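Local coordinates for protein putative S41 protease (PDB 3K50) that is probably a peptidase of family S41 that cuts polypeptides with a serine nucleophile and carries a PDZ-like domain, although its substrates are not known, at residues F76-Y81 with K125-L130; N91-Y96 with G111-M116. All coordinates share one frame; numbering follows the deposited sequence.

Interactions 1 and 2 lie about 9 Å apart, centre to centre, in the PDZ-like part of the chain. Both use the five-stranded antiparallel sheet there. Interaction 1 sets one edge strand, 76-82, against a 3-10 turn in the loop between strands 113-117 and 136-146. Interaction 2 pairs the next two strands, 90-97 and 113-117. In sequence, both partners of interaction 2 fall between the two of interaction 1. Strands 76-82 and 90-97 are neighbours, and Thr-79 O and Leu-93 N meet at 2.9 Å, probably as a hydrogen bond. Phe-76 also packs on Ile-114. Strand 76-82 thus links the turn to the paired strands.

Interaction 1. Residues F76-Y81 with K125-L130; sequences FDYTLY and KVESEL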
ATOM      1  N   PHE A  76      -6.303  -2.447 -13.794  1.00 31.29           N
ATOM      2  CA  PHE A  76      -5.233  -3.414 -13.476  1.00 30.44           C
ATOM      3  C   PHE A  76      -3.855  -2.788 -13.402  1.00 31.88           C
ATOM      4  O   PHE A  76      -3.589  -1.790 -14.048  1.00 30.62           O
ATOM      5  CB  PHE A  76      -5.204  -4.571 -14.455  1.00 29.63           C
ATOM      6  CG  PHE A  76      -4.727  -4.182 -15.868  1.00 29.25           C
ATOM      7  CD1 PHE A  76      -5.600  -3.647 -16.780  1.00 30.34           C
ATOM      8  CD2 PHE A  76      -3.395  -4.376 -16.249  1.00 32.25           C
ATOM      9  CE1 PHE A  76      -5.176  -3.300 -18.052  1.00 30.06           C
ATOM     10  CE2 PHE A  76      -2.964  -4.001 -17.494  1.00 28.20           C
ATOM     11  CZ  PHE A  76      -3.861  -3.479 -18.402  1.00 30.34           C
ATOM     12  N   ASP A  77      -2.992  -3.376 -12.584  1.00 32.82           N
ATOM     13  CA  ASP A  77      -1.583  -2.990 -12.529  1.00 33.88           C
ATOM     14  C   ASP A  77      -0.776  -4.069 -13.186  1.00 33.24           C
ATOM     15  O   ASP A  77      -1.182  -5.230 -13.207  1.00 30.96           O
ATOM     16  CB  ASP A  77      -1.077  -2.816 -11.093  1.00 31.45           C
ATOM     17  CG  ASP A  77      -1.664  -1.612 -10.408  1.00 43.10           C
ATOM     18  OD1 ASP A  77      -2.090  -0.683 -11.148  1.00 51.11           O
ATOM     19  OD2 ASP A  77      -1.724  -1.606  -9.138  1.00 50.31           O
ATOM     20  N   TYR A  78       0.408  -3.707 -13.673  1.00 34.19           N
ATOM     21  CA  TYR A  78       1.232  -4.635 -14.402  1.00 36.44           C
ATOM     22  C   TYR A  78       2.732  -4.349 -14.341  1.00 37.45           C
ATOM     23  O   TYR A  78       3.134  -3.330 -13.857  1.00 37.87           O
ATOM     24  CB  TYR A  78       0.839  -4.560 -15.876  1.00 35.99           C
ATOM     25  CG  TYR A  78       1.195  -3.219 -16.478  1.00 43.88           C
ATOM     26  CD1 TYR A  78       0.317  -2.146 -16.377  1.00 46.32           C
ATOM     27  CD2 TYR A  78       2.414  -3.007 -17.104  1.00 44.37           C
ATOM     28  CE1 TYR A  78       0.618  -0.923 -16.888  1.00 51.00           C
ATOM     29  CE2 TYR A  78       2.744  -1.765 -17.604  1.00 46.64           C
ATOM     30  CZ  TYR A  78       1.828  -0.725 -17.501  1.00 53.35           C
ATOM     31  OH  TYR A  78       2.115   0.522 -17.997  1.00 49.41           O
ATOM     32  N   THR A  79       3.520  -5.247 -14.919  1.00 38.52           N
ATOM     33  CA  THR A  79       4.958  -5.083 -15.084  1.00 39.13           C
ATOM     34  C   THR A  79       5.290  -5.613 -16.431  1.00 37.54           C
ATOM     35  O   THR A  79       4.831  -6.702 -16.783  1.00 34.82           O
ATOM     36  CB  THR A  79       5.774  -5.963 -14.152  1.00 41.54           C
ATOM     37  OG1 THR A  79       5.371  -5.739 -12.802  1.00 41.73           O
ATOM     38  CG2 THR A  79       7.295  -5.669 -14.327  1.00 38.27           C
ATOM     39  N   LEU A  80       6.120  -4.872 -17.168  1.00 36.29           N
ATOM     40  CA  LEU A  80       6.586  -5.267 -18.513  1.00 34.47           C
ATOM     41  C   LEU A  80       7.806  -6.170 -18.482  1.00 32.64           C
ATOM     42  O   LEU A  80       8.711  -5.965 -17.665  1.00 30.94           O
ATOM     43  CB  LEU A  80       6.996  -4.040 -19.325  1.00 30.00           C
ATOM     44  CG  LEU A  80       5.885  -3.096 -19.663  1.00 35.27           C
ATOM     45  CD1 LEU A  80       6.368  -2.098 -20.701  1.00 33.26           C
ATOM     46  CD2 LEU A  80       4.692  -3.886 -20.189  1.00 37.59           C
ATOM     47  N   TYR A  81       7.806  -7.163 -19.364  1.00 33.01           N
ATOM     48  CA  TYR A  81       8.923  -8.081 -19.567  1.00 37.04           C
ATOM     49  C   TYR A  81       9.149  -8.168 -21.055  1.00 38.90           C
ATOM     50  O   TYR A  81       8.194  -8.300 -21.822  1.00 37.77           O
ATOM     51  CB  TYR A  81       8.613  -9.501 -19.058  1.00 36.92           C
ATOM     52  CG  TYR A  81       8.605  -9.615 -17.588  1.00 33.86           C
ATOM     53  CD1 TYR A  81       7.535  -9.125 -16.848  1.00 37.15           C
ATOM     54  CD2 TYR A  81       9.665 -10.204 -16.903  1.00 33.23           C
ATOM     55  CE1 TYR A  81       7.525  -9.193 -15.488  1.00 37.74           C
ATOM     56  CE2 TYR A  81       9.666 -10.255 -15.518  1.00 34.31           C
ATOM     57  CZ  TYR A  81       8.568  -9.766 -14.824  1.00 37.63           C
ATOM     58  OH  TYR A  81       8.511  -9.838 -13.456  1.00 37.43           O
ATOM     59  N   LYS A 125       6.317   2.801 -26.712  1.00 47.35           N
ATOM     60  CA  LYS A 125       5.545   3.901 -27.278  1.00 48.13           C
ATOM     61  C   LYS A 125       4.077   3.823 -26.860  1.00 48.88           C
ATOM     62  O   LYS A 125       3.474   4.841 -26.497  1.00 45.82           O
ATOM     63  CB  LYS A 125       5.616   3.899 -28.817  1.00 49.83           C
ATOM     64  CG  LYS A 125       4.654   4.874 -29.502  1.00 44.67           C
ATOM     65  N   VAL A 126       3.513   2.610 -26.913  1.00 46.86           N
ATOM     66  CA  VAL A 126       2.095   2.410 -26.642  1.00 43.90           C
ATOM     67  C   VAL A 126       1.740   1.897 -25.240  1.00 42.59           C
ATOM     68  O   VAL A 126       0.559   1.658 -24.983  1.00 42.33           O
ATOM     69  CB  VAL A 126       1.468   1.503 -27.740  1.00 47.06           C
ATOM     70  CG1 VAL A 126       1.545   2.212 -29.129  1.00 44.76           C
ATOM     71  CG2 VAL A 126       2.140   0.149 -27.765  1.00 41.82           C
ATOM     72  N   GLU A 127       2.732   1.788 -24.336  1.00 39.79           N
ATOM     73  CA  GLU A 127       2.530   1.333 -22.938  1.00 40.89           C
ATOM     74  C   GLU A 127       1.410   2.058 -22.170  1.00 42.84           C
ATOM     75  O   GLU A 127       0.702   1.461 -21.307  1.00 41.10           O
ATOM     76  CB  GLU A 127       3.837   1.488 -22.116  1.00 38.59           C
ATOM     77  CG  GLU A 127       3.739   0.914 -20.706  1.00 44.61           C
ATOM     78  CD  GLU A 127       4.934   1.177 -19.812  1.00 42.54           C
ATOM     79  OE1 GLU A 127       5.977   1.671 -20.297  1.00 43.43           O
ATOM     80  OE2 GLU A 127       4.810   0.884 -18.600  1.00 36.33           O
ATOM     81  N   SER A 128       1.247   3.348 -22.447  1.00 42.04           N
ATOM     82  CA  SER A 128       0.245   4.143 -21.738  1.00 41.87           C
ATOM     83  C   SER A 128      -1.152   3.715 -22.214  1.00 41.24           C
ATOM     84  O   SER A 128      -2.141   3.967 -21.525  1.00 45.23           O
ATOM     85  CB  SER A 128       0.514   5.674 -21.868  1.00 43.14           C
ATOM     86  OG  SER A 128       0.192   6.188 -23.162  1.00 37.79           O
ATOM     87  N   GLU A 129      -1.243   3.013 -23.347  1.00 38.44           N
ATOM     88  CA  GLU A 129      -2.553   2.474 -23.767  1.00 40.98           C
ATOM     89  C   GLU A 129      -3.027   1.352 -22.833  1.00 39.34           C
ATOM     90  O   GLU A 129      -4.173   0.933 -22.906  1.00 40.78           O
ATOM     91  CB  GLU A 129      -2.556   1.962 -25.199  1.00 41.62           C
ATOM     92  CG  GLU A 129      -2.194   3.031 -26.227  1.00 50.13           C
ATOM     93  CD  GLU A 129      -2.295   2.536 -27.652  1.00 59.12           C
ATOM     94  OE1 GLU A 129      -2.682   1.359 -27.875  1.00 67.86           O
ATOM     95  OE2 GLU A 129      -1.988   3.337 -28.555  1.00 67.55           O
ATOM     96  N   LEU A 130      -2.132   0.824 -22.011  1.00 36.01           N
ATOM     97  CA  LEU A 130      -2.521  -0.171 -20.976  1.00 36.11           C
ATOM     98  C   LEU A 130      -3.274   0.438 -19.789  1.00 37.94           C
ATOM     99  O   LEU A 130      -3.923  -0.284 -19.037  1.00 39.25           O
ATOM    100  CB  LEU A 130      -1.274  -0.884 -20.430  1.00 30.98           C
ATOM    101  CG  LEU A 130      -0.647  -1.818 -21.472  1.00 33.78           C
ATOM    102  CD1 LEU A 130       0.782  -2.234 -21.142  1.00 38.66           C
ATOM    103  CD2 LEU A 130      -1.569  -3.045 -21.706  1.00 27.62           C
TER
HETATM  104  O   HOH W   1      -5.075  -0.188 -15.971  1.00 46.67           O
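The ring of Tyr-78 meets Leu-130 on one face and Glu-127 at its edge. Leu-130 CD1 makes a CH-pi contact, 4.2 Å from the Tyr-78 ring centroid and 18° off the ring normal. Glu-127 OE2 lies at the edge, in the ring plane, and accepts a hydrogen bond from Tyr-78 OH at 2.8 Å. The carboxylate accepts through the anti lone pair of that oxygen, and its plane stands 75° from the ring. Glu-127 reaches the hydroxyl with an extended chain. Its other oxygen, OE1, has a long, weak ion pair with Lys-124.

The Phe-76 ring has water 1 above one face, toward the rim. Leu-130 O approaches this ring obliquely, 3.3 Å from Phe-76 CZ. The same water donates to Phe-76 O at 2.9 Å and to Leu-130 O at 3.3 Å, so it bridges the two backbones where no direct bond joins them.

Leu-130 divides its branches. CD1 serves the tyrosine, while CD2 lies 4.0 Å from Phe-76 CZ. Leu-80 closes the other end, with its CD1 3.7 Å from Glu-127 CD. The Tyr-78 ring leaves its strand with CG between the backbone N and the carbonyl carbon (chi1 67°), and this carries the hydroxyl across to the glutamate. Behind them, Phe-76 and Leu-130 both pack on Ile-114.

A short helical turn beside an edge strand of a small sheet is consistent with a PDZ-like fold. In PDZ domains the peptide groove runs between such a strand and the second helix. By comparison, the side chains here probably meet across the place that corresponds to that groove.

Interaction 2. Residues N91-Y96 with G111-M116; sequences NALISY and GHWIMM
Gly-111 opens the pairing by donating its N-H to Ile-94 O, 3.0 Å from Gly-111 N. Its positive phi of 103° suits glycine, in the turn leading into the strand.

His-112 contributes mainly its backbone. Its O accepts from Ile-94 N at 2.8 Å, with the donor almost straight beyond the carbonyl. The imidazole end leads away, and ND1 is hydrogen-bonded to Gln-109 N.

Trp-113 faces Leu-93 in a non-hydrogen-bonded pair. Leu-93 CD1 lies over one face of the indole, 3.6 Å from the five-membered ring centroid, in a CH-pi contact. With its CG anti to the backbone N (chi1 175°), Leu-93 spreads across the indole: CB sits near CE3 and CZ3, and CD2 near CZ2. Asn-91 CB approaches CE3 obliquely. Tyr-81 adds an edge-to-face ring contact with the indole. Trp-113 CA also makes a CA-H...O contact with Ala-92 O.

This is the antiparallel pairing of strands 90-97 and 113-117, the second and third strands of the five-stranded sheet in the PDZ-like domain. Their local axes lie 156° apart in direction.

Ile-114 then forms the hydrogen-bonded pair with Ala-92. Ala-92 N gives to Ile-114 O at 2.9 Å, and Ile-114 N gives to Ala-92 O at 2.8 Å. Both side chains lie on the face away from the tryptophan. There Ile-94 CD1 comes 4.0 Å from Ile-114 CG1.

Met-115, a selenomethionine, brings its CG to 3.5 Å from Asn-91 OD1. Water 2 can donate to that OD1, 2.7 Å away. Met-115 and Met-116 together face Gln-139 in a classic beta bulge.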
ATOM      1  N   ASN A  91       5.662  -8.175 -22.887  1.00 36.30           N
ATOM      2  CA  ASN A  91       4.466  -8.808 -22.325  1.00 34.96           C
ATOM      3  C   ASN A  91       4.185  -8.137 -20.984  1.00 33.10           C
ATOM      4  O   ASN A  91       5.117  -7.863 -20.232  1.00 27.99           O
ATOM      5  CB  ASN A  91       4.678 -10.304 -22.130  1.00 33.70           C
ATOM      6  CG  ASN A  91       4.743 -11.052 -23.429  1.00 35.13           C
ATOM      7  OD1 ASN A  91       3.970 -10.788 -24.325  1.00 37.81           O
ATOM      8  ND2 ASN A  91       5.653 -12.032 -23.524  1.00 32.62           N
ATOM      9  N   ALA A  92       2.911  -7.857 -20.692  1.00 31.80           N
ATOM     10  CA  ALA A  92       2.527  -7.224 -19.435  1.00 28.27           C
ATOM     11  C   ALA A  92       1.944  -8.244 -18.418  1.00 30.53           C
ATOM     12  O   ALA A  92       0.841  -8.768 -18.612  1.00 29.77           O
ATOM     13  CB  ALA A  92       1.532  -6.073 -19.681  1.00 27.57           C
ATOM     14  N   LEU A  93       2.687  -8.509 -17.347  1.00 30.12           N
ATOM     15  CA  LEU A  93       2.272  -9.431 -16.303  1.00 30.73           C
ATOM     16  C   LEU A  93       1.350  -8.695 -15.329  1.00 29.96           C
ATOM     17  O   LEU A  93       1.778  -7.732 -14.695  1.00 29.89           O
ATOM     18  CB  LEU A  93       3.492  -9.989 -15.532  1.00 31.50           C
ATOM     19  CG  LEU A  93       3.200 -10.876 -14.325  1.00 31.15           C
ATOM     20  CD1 LEU A  93       2.294 -12.022 -14.723  1.00 27.91           C
ATOM     21  CD2 LEU A  93       4.480 -11.438 -13.654  1.00 27.95           C
ATOM     22  N   ILE A  94       0.106  -9.174 -15.182  1.00 28.96           N
ATOM     23  CA  ILE A  94      -0.865  -8.503 -14.296  1.00 29.09           C
ATOM     24  C   ILE A  94      -0.580  -8.822 -12.831  1.00 26.04           C
ATOM     25  O   ILE A  94      -0.498  -9.992 -12.467  1.00 26.34           O
ATOM     26  CB  ILE A  94      -2.323  -8.853 -14.703  1.00 26.93           C
ATOM     27  CG1 ILE A  94      -2.587  -8.290 -16.105  1.00 29.24           C
ATOM     28  CG2 ILE A  94      -3.306  -8.281 -13.672  1.00 24.69           C
ATOM     29  CD1 ILE A  94      -3.932  -8.706 -16.746  1.00 29.54           C
ATOM     30  N   SER A  95      -0.472  -7.781 -11.992  1.00 27.65           N
ATOM     31  CA  SER A  95      -0.178  -7.905 -10.599  1.00 28.02           C
ATOM     32  C   SER A  95      -1.383  -7.649  -9.663  1.00 28.15           C
ATOM     33  O   SER A  95      -1.326  -8.021  -8.532  1.00 27.54           O
ATOM     34  CB  SER A  95       0.894  -6.865 -10.220  1.00 29.27           C
ATOM     35  OG  SER A  95       0.423  -5.527 -10.530  1.00 28.66           O
ATOM     36  N   TYR A  96      -2.434  -6.989 -10.132  1.00 27.91           N
ATOM     37  CA  TYR A  96      -3.562  -6.583  -9.292  1.00 26.52           C
ATOM     38  C   TYR A  96      -4.716  -6.229 -10.235  1.00 29.72           C
ATOM     39  O   TYR A  96      -4.486  -5.584 -11.305  1.00 29.43           O
ATOM     40  CB  TYR A  96      -3.154  -5.362  -8.474  1.00 29.93           C
ATOM     41  CG  TYR A  96      -4.117  -4.954  -7.389  1.00 27.37           C
ATOM     42  CD1 TYR A  96      -5.088  -4.069  -7.644  1.00 22.76           C
ATOM     43  CD2 TYR A  96      -3.962  -5.389  -6.068  1.00 26.11           C
ATOM     44  CE1 TYR A  96      -5.962  -3.651  -6.661  1.00 35.86           C
ATOM     45  CE2 TYR A  96      -4.798  -4.967  -5.089  1.00 29.87           C
ATOM     46  CZ  TYR A  96      -5.806  -4.093  -5.396  1.00 28.49           C
ATOM     47  OH  TYR A  96      -6.694  -3.653  -4.443  1.00 33.88           O
ATOM     48  N   GLY A 111      -1.452 -12.852 -12.613  1.00 27.40           N
ATOM     49  CA  GLY A 111      -0.755 -13.991 -13.208  1.00 27.72           C
ATOM     50  C   GLY A 111      -1.025 -14.099 -14.706  1.00 28.38           C
ATOM     51  O   GLY A 111      -0.325 -14.787 -15.423  1.00 28.03           O
ATOM     52  N   HIS A 112      -2.074 -13.454 -15.183  1.00 27.55           N
ATOM     53  CA  HIS A 112      -2.278 -13.375 -16.613  1.00 29.11           C
ATOM     54  C   HIS A 112      -1.302 -12.378 -17.189  1.00 29.93           C
ATOM     55  O   HIS A 112      -0.919 -11.396 -16.537  1.00 29.08           O
ATOM     56  CB  HIS A 112      -3.674 -12.894 -16.967  1.00 31.84           C
ATOM     57  CG  HIS A 112      -4.711 -13.962 -16.919  1.00 34.20           C
ATOM     58  ND1 HIS A 112      -5.976 -13.740 -16.438  1.00 36.04           N
ATOM     59  CD2 HIS A 112      -4.670 -15.263 -17.300  1.00 35.64           C
ATOM     60  CE1 HIS A 112      -6.673 -14.853 -16.526  1.00 33.13           C
ATOM     61  NE2 HIS A 112      -5.902 -15.792 -17.043  1.00 36.46           N
ATOM     62  N   TRP A 113      -0.935 -12.618 -18.435  1.00 30.42           N
ATOM     63  CA  TRP A 113      -0.022 -11.743 -19.157  1.00 32.60           C
ATOM     64  C   TRP A 113      -0.745 -11.218 -20.377  1.00 32.10           C
ATOM     65  O   TRP A 113      -1.382 -12.008 -21.077  1.00 29.69           O
ATOM     66  CB  TRP A 113       1.180 -12.509 -19.660  1.00 31.72           C
ATOM     67  CG  TRP A 113       2.073 -13.113 -18.630  1.00 36.13           C
ATOM     68  CD1 TRP A 113       1.809 -14.185 -17.860  1.00 33.79           C
ATOM     69  CD2 TRP A 113       3.425 -12.738 -18.346  1.00 31.99           C
ATOM     70  NE1 TRP A 113       2.897 -14.497 -17.077  1.00 36.52           N
ATOM     71  CE2 TRP A 113       3.904 -13.620 -17.356  1.00 39.62           C
ATOM     72  CE3 TRP A 113       4.267 -11.724 -18.803  1.00 30.35           C
ATOM     73  CZ2 TRP A 113       5.180 -13.515 -16.811  1.00 33.97           C
ATOM     74  CZ3 TRP A 113       5.550 -11.647 -18.293  1.00 34.82           C
ATOM     75  CH2 TRP A 113       5.993 -12.548 -17.293  1.00 32.47           C
ATOM     76  N   ILE A 114      -0.721  -9.906 -20.591  1.00 32.07           N
ATOM     77  CA  ILE A 114      -1.285  -9.308 -21.801  1.00 27.29           C
ATOM     78  C   ILE A 114      -0.157  -9.346 -22.848  1.00 29.48           C
ATOM     79  O   ILE A 114       0.938  -8.811 -22.618  1.00 30.83           O
ATOM     80  CB  ILE A 114      -1.772  -7.891 -21.593  1.00 26.13           C
ATOM     81  CG1 ILE A 114      -2.853  -7.809 -20.518  1.00 30.26           C
ATOM     82  CG2 ILE A 114      -2.407  -7.354 -22.865  1.00 24.20           C
ATOM     83  CD1 ILE A 114      -3.315  -6.346 -20.252  1.00 30.62           C
HETATM   84  N   MSE A 115      -0.415  -9.989 -23.980  1.00 31.67           N
HETATM   85  CA  MSE A 115       0.602 -10.192 -25.037  1.00 34.65           C
HETATM   86  C   MSE A 115       0.402  -9.358 -26.309  1.00 37.01           C
HETATM   87  O   MSE A 115       1.382  -9.059 -27.007  1.00 35.23           O
HETATM   88  CB  MSE A 115       0.660 -11.660 -25.437  1.00 34.89           C
HETATM   89  CG  MSE A 115       0.953 -12.587 -24.295  1.00 35.56           C
HETATM   90 SE   MSE A 115       0.968 -14.417 -24.830  0.75 31.31          SE
HETATM   91  CE  MSE A 115       2.811 -14.574 -25.591  1.00 33.22           C
HETATM   92  N   MSE A 116      -0.861  -9.044 -26.634  1.00 39.43           N
HETATM   93  CA  MSE A 116      -1.212  -8.200 -27.793  1.00 39.20           C
HETATM   94  C   MSE A 116      -2.445  -7.392 -27.494  1.00 40.24           C
HETATM   95  O   MSE A 116      -3.286  -7.819 -26.686  1.00 39.24           O
HETATM   96  CB  MSE A 116      -1.550  -9.056 -28.991  1.00 41.07           C
HETATM   97  CG  MSE A 116      -0.521 -10.099 -29.276  1.00 51.60           C
HETATM   98 SE   MSE A 116       0.997  -9.472 -30.221  0.75 55.56          SE
HETATM   99  CE  MSE A 116       0.203 -10.171 -31.867  1.00 36.24           C
TER
HETATM  100  O   HOH W   2       3.963 -10.887 -27.017  1.00 43.40           O